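Beta-mannosidase (Trichoderma harzianum, PDB 4CVU) probably hydrolyses terminal beta-D-mannosyl residues from the non-reducing ends of mannosides, as a fungal glycoside hydrolase of family 2. Local coordinates at residues A[356-359]-A[360-364]. Sequence-based numbering, arbitrary orientation.
Sequences GNIT and DAQIA. With NAG (2-acetamido-2-deoxy-beta-D-glucopyranose), chain F.
I358 CD1 lies over one face of the Q362 carboxamide, 4.0 Å from NE2, and NE2 itself is hydrogen-bonded to OD1 of N372. T359 OG1 sits beside OE1, close to the level of the amide plane. The second flat group, the amide of N357, is joined covalently through ND2 to NAG C1, while its OD1 is hydrogen-bonded to NH2 of R557, which also bonds the sugar. Q362 OE1 accepts a hydrogen bond from T359 N over 3.1 Å, almost straight at 174°. The donor is tilted 33° from the carbonyl plane, toward the face that carries CD1. The return bond runs from Q362 N to T359 OG1 (3.0 Å). T359 can accept it because its hydroxyl stands between its own backbone N and carbonyl carbon (chi1 70°), facing the first turn of the helix. T359 O accepts a bond from I363 N at 2.9 Å. I358 CG2 packs 3.6 Å from Q362 CB, the two side chains crossing at about a right angle, and also reaches I363 CG1 at 3.9 Å. The reciprocal T359–Q362 pair is a capping box, formed at the surface where the loop after strand 351-354 turns into helix 360-365; T359 is both its N-cap and the threonine of the N-I-T sequon of glycosylated N357.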
loop_
_atom_site.group_PDB
_atom_site.type_symbol
_atom_site.label_atom_id
_atom_site.label_comp_id
_atom_site.label_asym_id
_atom_site.label_seq_id
_atom_site.Cartn_x
_atom_site.Cartn_y
_atom_site.Cartn_z
ATOM N N GLY A 356 12.329 -10.716 49.738
ATOM C CA GLY A 356 13.089 -11.410 50.780
ATOM C C GLY A 356 12.341 -12.633 51.211
ATOM O O GLY A 356 11.278 -12.959 50.629
ATOM N N ASN A 357 12.863 -13.306 52.243
ATOM C CA ASN A 357 12.293 -14.581 52.677
ATOM C C ASN A 357 10.837 -14.479 53.133
ATOM O O ASN A 357 10.428 -13.477 53.719
ATOM C CB ASN A 357 13.078 -15.170 53.853
ATOM C CG ASN A 357 14.451 -15.676 53.480
ATOM O OD1 ASN A 357 14.785 -15.867 52.319
ATOM N ND2 ASN A 357 15.266 -15.894 54.499
ATOM N N ILE A 358 10.089 -15.556 52.911
ATOM C CA ILE A 358 8.778 -15.721 53.500
ATOM C C ILE A 358 8.984 -15.899 54.999
ATOM O O ILE A 358 9.666 -16.815 55.414
ATOM C CB ILE A 358 8.026 -16.942 52.897
ATOM C CG1 ILE A 358 7.793 -16.772 51.386
ATOM C CG2 ILE A 358 6.692 -17.169 53.588
ATOM C CD1 ILE A 358 6.771 -15.718 51.017
ATOM N N THR A 359 8.363 -15.037 55.800
ATOM C CA THR A 359 8.602 -14.995 57.251
ATOM C C THR A 359 7.887 -16.110 57.998
ATOM O O THR A 359 6.944 -16.725 57.482
ATOM C CB THR A 359 8.127 -13.658 57.846
ATOM O OG1 THR A 359 6.704 -13.602 57.822
ATOM C CG2 THR A 359 8.682 -12.457 57.061
ATOM N N ASP A 360 8.311 -16.368 59.235
ATOM C CA ASP A 360 7.639 -17.373 60.076
ATOM C C ASP A 360 6.165 -17.031 60.234
ATOM O O ASP A 360 5.308 -17.901 60.161
ATOM C CB ASP A 360 8.300 -17.471 61.463
ATOM C CG ASP A 360 9.685 -18.027 61.404
ATOM O OD1 ASP A 360 9.933 -18.869 60.525
ATOM O OD2 ASP A 360 10.533 -17.651 62.237
ATOM N N ALA A 361 5.893 -15.744 60.443
ATOM C CA ALA A 361 4.529 -15.215 60.480
ATOM C C ALA A 361 3.731 -15.571 59.224
ATOM O O ALA A 361 2.564 -15.984 59.294
ATOM C CB ALA A 361 4.567 -13.699 60.672
ATOM N N GLN A 362 4.333 -15.408 58.062
ATOM C CA GLN A 362 3.617 -15.744 56.823
ATOM C C GLN A 362 3.390 -17.261 56.769
ATOM O O GLN A 362 2.310 -17.741 56.408
ATOM C CB GLN A 362 4.425 -15.261 55.601
ATOM C CG GLN A 362 4.285 -13.764 55.306
ATOM C CD GLN A 362 5.211 -13.285 54.186
ATOM O OE1 GLN A 362 6.426 -13.152 54.371
ATOM N NE2 GLN A 362 4.630 -12.999 53.021
ATOM N N ILE A 363 4.418 -18.022 57.126
ATOM C CA ILE A 363 4.303 -19.474 57.133
ATOM C C ILE A 363 3.168 -19.953 58.055
ATOM O O ILE A 363 2.347 -20.781 57.655
ATOM C CB ILE A 363 5.636 -20.142 57.496
ATOM C CG1 ILE A 363 6.631 -19.956 56.328
ATOM C CG2 ILE A 363 5.424 -21.622 57.763
ATOM C CD1 ILE A 363 8.070 -20.274 56.655
ATOM N N ALA A 364 3.107 -19.421 59.275
ATOM C CA ALA A 364 2.051 -19.802 60.220
ATOM C C ALA A 364 0.663 -19.374 59.735
ATOM O O ALA A 364 -0.337 -19.983 60.119
ATOM C CB ALA A 364 2.327 -19.220 61.591
HETATM C C1 NAG F . 16.632 -16.389 54.367
HETATM C C2 NAG F . 17.662 -15.895 55.403
HETATM C C3 NAG F . 18.993 -16.600 55.256
HETATM C C4 NAG F . 18.786 -18.091 55.243
HETATM C C5 NAG F . 17.787 -18.453 54.143
HETATM C C6 NAG F . 17.466 -19.947 54.129
HETATM C C7 NAG F . 17.164 -13.588 56.079
HETATM C C8 NAG F . 17.415 -12.107 55.905
HETATM N N2 NAG F . 17.850 -14.452 55.320
HETATM O O3 NAG F . 19.755 -16.240 56.378
HETATM O O4 NAG F . 20.016 -18.727 55.023
HETATM O O5 NAG F . 16.594 -17.786 54.419
HETATM O O6 NAG F . 16.738 -20.229 52.956
HETATM O O7 NAG F . 16.341 -13.969 56.900
#